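PDB 5GIV: carboxypeptidase 1 from Deinococcus radiodurans str. R1, which probably removes amino acids one at a time from the C-terminus of peptides, with broad specificity except for proline, as a zinc metallocarboxypeptidase of the M32 family. Local coordinates for residues 228-233 with 262-267; 251-254 with 258-261; 213-218 with 223-228. All coordinates share one frame; numbering follows the deposited sequence.

Overall arrangement
Contacts 1 and 2 both use helix 257-275, which carries the HExxH zinc motif; contact 3 lies beside it, on helix 207-221 and the loop that follows. Contact 1 joins strand 230-232 to helix 257-275 and holds the zinc ligand His266. Contact 2, centred about 10 Å from it, packs the loop 251-254 on the start of the same helix. Leu232 CD2 meets Val252 CG2 at 3.5 Å between the two. Contact 3 folds the loop 223-228 back on helix 207-221; its centre is about 9 Å from that of contact 1, and both include Gly228. The side chain of Ile218 is about 13 Å from the zinc, that of Arg251 about 11 Å.

Contact 1: residues 228-233 with 262-267; sequences GRQDLT and YSTLHE. With ZN (zinc ion), chain G.
Gln230 on strand 230-232 faces Thr264 on helix 257-275, with their CA atoms 8.5 Å apart, so side chains span the gap. The CG of Gln230 is anti to the backbone N (chi1 -179°) and the chain stays extended beyond it. This carries the amide straight to the helix, where it crosses the Thr264 side chain at about a right angle. The amide oxygen does the touching: Gln230 OE1 lies 2.7 Å from Thr264 OG1, and 3.3 Å from Thr264 CG2. Thr264 OG1 also hydrogen-bonds with Ala260 O and Thr250 OG1, so one hydroxyl serves three neighbours. Beside Gln230 in the chain, Arg229 grips Asp231 side-on, with Arg229 NH2 2.6 Å from Asp231 OD1 and Arg229 NE 2.8 Å from Asp231 OD2. Two residues after Thr264 the helix reaches the metal site. His266 NE2 binds the zinc at 2.2 Å, and His270 and Glu296 complete the protein ligands. Glu267, the predicted proton donor and acceptor of the HExxH motif, accepts a bond at OE2 from a zinc-bound water at 2.9 Å. The shared Thr264 hydroxyl thus meets a buried amide oxygen and holds Gln230 against the helix two residues before His266.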
# COMPACT_ATOMS: atom_id res chain seq x y z
N GLY A 228 -7.22 9.09 -6.23
CA GLY A 228 -6.59 9.32 -4.95
C GLY A 228 -7.43 8.75 -3.83
O GLY A 228 -8.46 8.10 -4.05
N ARG A 229 -6.96 9.00 -2.62
CA ARG A 229 -7.65 8.57 -1.41
C ARG A 229 -6.97 9.24 -0.23
O ARG A 229 -5.89 9.83 -0.37
CB ARG A 229 -7.65 7.04 -1.26
CG ARG A 229 -6.26 6.42 -1.25
CD ARG A 229 -6.30 4.93 -0.85
NE ARG A 229 -6.69 4.73 0.54
CZ ARG A 229 -7.90 4.35 0.93
NH1 ARG A 229 -8.85 4.10 0.03
NH2 ARG A 229 -8.16 4.21 2.22
N GLN A 230 -7.59 9.12 0.94
CA GLN A 230 -7.08 9.67 2.19
C GLN A 230 -7.01 8.56 3.24
O GLN A 230 -7.87 7.68 3.29
CB GLN A 230 -7.97 10.82 2.71
CG GLN A 230 -7.45 11.45 4.01
CD GLN A 230 -8.29 12.63 4.51
OE1 GLN A 230 -7.75 13.69 4.84
NE2 GLN A 230 -9.60 12.45 4.57
N ASP A 231 -5.98 8.62 4.09
CA ASP A 231 -5.84 7.70 5.21
C ASP A 231 -5.28 8.45 6.41
O ASP A 231 -4.88 9.61 6.31
CB ASP A 231 -4.92 6.52 4.84
CG ASP A 231 -5.48 5.68 3.70
OD1 ASP A 231 -6.31 4.80 3.98
OD2 ASP A 231 -5.09 5.90 2.53
N LEU A 232 -5.24 7.77 7.55
CA LEU A 232 -4.76 8.35 8.80
C LEU A 232 -3.29 8.00 9.02
O LEU A 232 -2.88 6.86 8.81
CB LEU A 232 -5.58 7.85 9.99
CG LEU A 232 -7.03 8.28 10.07
CD1 LEU A 232 -7.69 7.72 11.30
CD2 LEU A 232 -7.06 9.79 10.13
N THR A 233 -2.51 8.99 9.44
CA THR A 233 -1.12 8.77 9.80
C THR A 233 -0.75 9.69 10.96
O THR A 233 -1.56 10.51 11.40
CB THR A 233 -0.17 8.98 8.61
OG1 THR A 233 -0.23 10.34 8.18
CG2 THR A 233 -0.54 8.06 7.47
N TYR A 262 -8.43 21.05 8.88
CA TYR A 262 -7.52 21.92 8.14
C TYR A 262 -6.26 21.20 7.67
O TYR A 262 -5.67 21.63 6.67
CB TYR A 262 -7.23 23.17 8.97
CG TYR A 262 -8.46 24.07 8.93
CD1 TYR A 262 -8.78 24.78 7.77
CD2 TYR A 262 -9.34 24.15 10.01
CE1 TYR A 262 -9.91 25.56 7.69
CE2 TYR A 262 -10.48 24.94 9.94
CZ TYR A 262 -10.76 25.64 8.77
OH TYR A 262 -11.87 26.43 8.68
N SER A 263 -5.85 20.11 8.34
CA SER A 263 -4.85 19.22 7.74
C SER A 263 -5.35 18.64 6.42
O SER A 263 -4.60 18.55 5.44
CB SER A 263 -4.49 18.09 8.70
OG SER A 263 -3.75 18.53 9.82
N THR A 264 -6.62 18.20 6.40
CA THR A 264 -7.17 17.61 5.19
C THR A 264 -7.28 18.64 4.07
O THR A 264 -6.86 18.38 2.93
CB THR A 264 -8.53 16.97 5.50
OG1 THR A 264 -8.32 15.82 6.34
CG2 THR A 264 -9.24 16.53 4.23
N LEU A 265 -7.79 19.84 4.37
CA LEU A 265 -7.88 20.88 3.34
C LEU A 265 -6.50 21.24 2.83
O LEU A 265 -6.29 21.37 1.62
CB LEU A 265 -8.59 22.12 3.89
CG LEU A 265 -10.00 21.95 4.49
CD1 LEU A 265 -10.66 23.30 4.73
CD2 LEU A 265 -10.86 21.11 3.58
N HIS A 266 -5.52 21.33 3.73
CA HIS A 266 -4.16 21.65 3.33
C HIS A 266 -3.60 20.61 2.36
O HIS A 266 -3.18 20.94 1.25
CB HIS A 266 -3.28 21.77 4.58
CG HIS A 266 -1.86 22.13 4.29
ND1 HIS A 266 -1.37 23.40 4.47
CD2 HIS A 266 -0.82 21.38 3.84
CE1 HIS A 266 -0.08 23.42 4.15
NE2 HIS A 266 0.27 22.21 3.76
N GLU A 267 -3.59 19.33 2.77
CA GLU A 267 -3.02 18.29 1.91
C GLU A 267 -3.83 18.10 0.62
O GLU A 267 -3.25 17.81 -0.43
CB GLU A 267 -2.93 16.95 2.65
CG GLU A 267 -2.02 16.94 3.88
CD GLU A 267 -0.60 17.38 3.58
OE1 GLU A 267 -0.11 17.15 2.45
OE2 GLU A 267 0.04 17.94 4.48
ZN ZN G . 2.28 21.71 2.92
O HOH W 1 2.35 19.45 3.76
O HOH W 2 2.81 22.33 4.79
O HOH W 3 4.20 20.33 2.31

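Contact 2: residues 251-254 with 258-261; sequences RVKE and TDAL
The loop that leaves strand 245-250 turns back along the first turn of helix 257-275, the helix of the HExxH motif, and Val252 lies over Ala260. Their CA atoms are 4.7 Å apart. Val252 CG2 packs on Ala260 CB at 3.9 Å, although the Val252 side chain starts out away from the helix. The backbone comes closer still. The carbonyl oxygen Arg251 O lies 3.3 Å from Ala260 CA in a CA-H...O contact. One water accepts from both Lys253 N and Ala260 N, each at 2.9 Å, and so bridges loop and helix. This is a strand-loop-helix connection in the M32 peptidase fold, and helix 207-221 covers it from the Val252 side through Gln207, Gln210 and Leu211. The charged side chains meet further out. The Lys253 chain bends at chi3 (-89°) and chi4 (-77°), which turns its ammonium group to the Asp259 carboxylate. Lys253 NZ and Asp259 OD2 form a salt bridge, weak as a hydrogen bond, and the exact place of OD2 is doubtful. Arg251 NH2 is 4.1 Å from Asp259 OD2, beyond a salt bridge. The guanidinium and carboxylate planes are 53° apart and no N-H points at the oxygen; at most the opposite charges attract. An asparagine in place of Asp259 would probably leave the Lys253 ammonium without its counter-charge and Arg251 without the nearby negative group. Asp256 OD2 lies close to Asp259 OD1, a pair of like charges that Lys253 may help to offset.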
# COMPACT_ATOMS: atom_id res chain seq x y z
N ARG A 251 -4.73 13.64 10.25
CA ARG A 251 -4.62 13.22 11.64
C ARG A 251 -5.80 13.80 12.41
O ARG A 251 -6.10 14.99 12.27
CB ARG A 251 -3.30 13.70 12.24
CG ARG A 251 -3.26 13.75 13.73
CD ARG A 251 -2.09 14.62 14.15
NE ARG A 251 -2.21 15.99 13.63
CZ ARG A 251 -1.18 16.79 13.39
NH1 ARG A 251 0.06 16.37 13.62
NH2 ARG A 251 -1.39 18.02 12.92
N VAL A 252 -6.47 12.96 13.20
CA VAL A 252 -7.73 13.34 13.83
C VAL A 252 -7.55 13.43 15.34
O VAL A 252 -7.02 12.50 15.96
CB VAL A 252 -8.84 12.34 13.49
CG1 VAL A 252 -10.18 12.83 14.06
CG2 VAL A 252 -8.92 12.15 11.99
N LYS A 253 -8.00 14.53 15.92
CA LYS A 253 -8.09 14.71 17.37
C LYS A 253 -9.55 14.93 17.74
O LYS A 253 -10.13 15.96 17.40
CB LYS A 253 -7.22 15.87 17.84
CG LYS A 253 -5.74 15.54 17.81
CD LYS A 253 -4.92 16.50 18.65
CE LYS A 253 -4.50 17.68 17.83
NZ LYS A 253 -3.37 17.27 16.95
N GLU A 254 -10.15 13.97 18.44
CA GLU A 254 -11.53 14.17 18.86
C GLU A 254 -11.66 15.35 19.81
O GLU A 254 -12.75 15.93 19.91
CB GLU A 254 -12.08 12.90 19.52
CG GLU A 254 -12.28 11.75 18.55
CD GLU A 254 -13.33 10.75 19.00
OE1 GLU A 254 -13.68 10.75 20.20
OE2 GLU A 254 -13.82 10.00 18.14
N THR A 258 -10.71 21.21 14.52
CA THR A 258 -10.04 22.05 13.53
C THR A 258 -8.76 21.39 13.01
O THR A 258 -8.36 21.66 11.88
CB THR A 258 -9.70 23.42 14.12
OG1 THR A 258 -8.73 23.28 15.16
CG2 THR A 258 -10.94 24.10 14.67
N ASP A 259 -8.14 20.50 13.80
CA ASP A 259 -6.90 19.86 13.36
C ASP A 259 -7.12 19.00 12.12
O ASP A 259 -6.48 19.20 11.08
CB ASP A 259 -6.32 19.01 14.49
CG ASP A 259 -5.37 19.79 15.38
OD1 ASP A 259 -5.75 20.90 15.85
OD2 ASP A 259 -4.24 19.30 15.59
N ALA A 260 -8.01 18.00 12.21
CA ALA A 260 -8.26 17.12 11.08
C ALA A 260 -8.78 17.90 9.88
O ALA A 260 -8.32 17.71 8.75
CB ALA A 260 -9.25 16.02 11.47
N LEU A 261 -9.74 18.80 10.11
CA LEU A 261 -10.33 19.52 8.99
C LEU A 261 -9.27 20.27 8.19
O LEU A 261 -9.19 20.14 6.96
CB LEU A 261 -11.42 20.48 9.48
CG LEU A 261 -11.96 21.36 8.36
CD1 LEU A 261 -12.44 20.47 7.23
CD2 LEU A 261 -13.11 22.24 8.87
O HOH W 4 -9.13 16.74 14.51

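Contact 3: residues 213-218 with 223-228; sequences FGERVI and YDFRRG
Ile218 O, near the end of helix 207-221, accepts a hydrogen bond from Tyr223 N at 2.9 Å. The N-H...O angle is 158°, and the donor is tilted from the carbonyl plane. The chain turns here from the helix into the loop before strand 230-232. Side chains close the turn. Ile218 CG1 sits between the backbone N and the carbonyl carbon (chi1 70°), which brings CD1 to both aromatic residues. Ile218 CD1 is 3.9 Å from Tyr223 CD2 and 4.0 Å from Phe225 CZ. The Ile218 and Tyr223 side chains run side by side, whereas Phe225 crosses Ile218 at about a right angle. Within the loop, Tyr223 CD2 lies over the centre of one Phe225 face. One turn back along the helix, Glu215 also crosses Phe225 at about a right angle, its CB, CG and CD each 3.9 Å from Phe225 CZ; carboxylate and ring planes are 52° apart. This helix-to-loop join belongs to the mostly helical M32 fold, and Tyr223 also rests on Ala271 and Gln275 of the zinc-site helix. The Tyr223 hydroxyl forms a hydrogen bond with Val246 O. Further along, Asp224 OD1 accepts from Arg226 N at 2.9 Å in an Asx turn, while Asp224 OD2 pairs with Arg227 NE at 3.2 Å.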
# COMPACT_ATOMS: atom_id res chain seq x y z
N PHE A 213 -16.94 14.47 7.08
CA PHE A 213 -17.13 15.87 6.73
C PHE A 213 -15.97 16.39 5.88
O PHE A 213 -16.19 17.06 4.86
CB PHE A 213 -17.29 16.71 8.00
CG PHE A 213 -17.35 18.18 7.73
CD1 PHE A 213 -18.56 18.80 7.42
CD2 PHE A 213 -16.21 18.96 7.78
CE1 PHE A 213 -18.61 20.15 7.17
CE2 PHE A 213 -16.26 20.31 7.54
CZ PHE A 213 -17.47 20.91 7.23
N GLY A 214 -14.74 16.07 6.27
CA GLY A 214 -13.59 16.56 5.52
C GLY A 214 -13.57 16.08 4.08
O GLY A 214 -13.16 16.81 3.18
N GLU A 215 -14.00 14.83 3.85
CA GLU A 215 -14.00 14.30 2.50
C GLU A 215 -15.11 14.91 1.64
O GLU A 215 -14.97 15.00 0.42
CB GLU A 215 -14.11 12.78 2.53
CG GLU A 215 -12.85 12.11 3.02
CD GLU A 215 -12.86 10.64 2.78
OE1 GLU A 215 -11.78 10.02 2.89
OE2 GLU A 215 -13.94 10.10 2.43
N ARG A 216 -16.21 15.32 2.26
CA ARG A 216 -17.23 16.03 1.50
C ARG A 216 -16.73 17.40 1.05
O ARG A 216 -17.02 17.83 -0.08
CB ARG A 216 -18.51 16.15 2.32
CG ARG A 216 -19.17 14.81 2.65
CD ARG A 216 -20.59 15.00 3.15
NE ARG A 216 -20.66 15.70 4.43
CZ ARG A 216 -20.67 15.09 5.61
NH1 ARG A 216 -20.61 13.77 5.68
NH2 ARG A 216 -20.74 15.80 6.73
N VAL A 217 -15.98 18.09 1.90
CA VAL A 217 -15.48 19.42 1.54
C VAL A 217 -14.47 19.33 0.40
O VAL A 217 -14.59 20.02 -0.61
CB VAL A 217 -14.88 20.11 2.78
CG1 VAL A 217 -14.19 21.41 2.36
CG2 VAL A 217 -15.97 20.37 3.82
N ILE A 218 -13.45 18.47 0.54
CA ILE A 218 -12.44 18.46 -0.51
C ILE A 218 -13.01 17.85 -1.78
O ILE A 218 -12.56 18.18 -2.89
CB ILE A 218 -11.16 17.73 -0.06
CG1 ILE A 218 -11.41 16.23 0.07
CG2 ILE A 218 -10.60 18.36 1.21
CD1 ILE A 218 -10.17 15.44 0.46
N TYR A 223 -11.22 17.56 -5.44
CA TYR A 223 -10.36 16.39 -5.27
C TYR A 223 -11.05 15.17 -5.86
O TYR A 223 -12.24 14.94 -5.61
CB TYR A 223 -10.03 16.16 -3.80
CG TYR A 223 -9.05 15.03 -3.56
CD1 TYR A 223 -7.72 15.18 -3.89
CD2 TYR A 223 -9.46 13.83 -2.98
CE1 TYR A 223 -6.82 14.15 -3.67
CE2 TYR A 223 -8.57 12.80 -2.76
CZ TYR A 223 -7.25 12.97 -3.10
OH TYR A 223 -6.35 11.96 -2.89
N ASP A 224 -10.32 14.41 -6.67
CA ASP A 224 -10.88 13.31 -7.45
C ASP A 224 -10.55 12.00 -6.75
O ASP A 224 -9.42 11.50 -6.84
CB ASP A 224 -10.32 13.34 -8.86
CG ASP A 224 -10.99 12.33 -9.78
OD1 ASP A 224 -11.82 11.53 -9.30
OD2 ASP A 224 -10.67 12.35 -10.99
N PHE A 225 -11.53 11.41 -6.07
CA PHE A 225 -11.27 10.16 -5.38
C PHE A 225 -11.11 8.99 -6.34
O PHE A 225 -10.65 7.92 -5.92
CB PHE A 225 -12.38 9.86 -4.38
CG PHE A 225 -12.27 10.66 -3.11
CD1 PHE A 225 -11.47 10.21 -2.07
CD2 PHE A 225 -12.97 11.84 -2.95
CE1 PHE A 225 -11.36 10.94 -0.89
CE2 PHE A 225 -12.87 12.58 -1.78
CZ PHE A 225 -12.06 12.13 -0.75
N ARG A 226 -11.42 9.16 -7.62
CA ARG A 226 -11.06 8.11 -8.55
C ARG A 226 -9.57 8.13 -8.88
O ARG A 226 -9.07 7.20 -9.52
CB ARG A 226 -11.95 8.22 -9.80
CG ARG A 226 -13.44 8.05 -9.41
CD ARG A 226 -14.41 8.02 -10.59
NE ARG A 226 -14.55 6.67 -11.16
CZ ARG A 226 -13.81 6.23 -12.16
NH1 ARG A 226 -14.00 5.00 -12.62
NH2 ARG A 226 -12.84 6.99 -12.65
N ARG A 227 -8.86 9.17 -8.44
CA ARG A 227 -7.42 9.30 -8.65
C ARG A 227 -6.70 9.61 -7.34
O ARG A 227 -5.69 10.30 -7.32
CB ARG A 227 -7.09 10.33 -9.72
CG ARG A 227 -7.83 10.07 -11.02
CD ARG A 227 -7.42 10.98 -12.17
NE ARG A 227 -7.58 12.40 -11.92
CZ ARG A 227 -6.61 13.29 -12.06
NH1 ARG A 227 -5.40 12.90 -12.46
NH2 ARG A 227 -6.85 14.57 -11.83
N GLY A 228 -7.22 9.09 -6.23
CA GLY A 228 -6.59 9.32 -4.95
C GLY A 228 -7.43 8.75 -3.83
O GLY A 228 -8.46 8.10 -4.05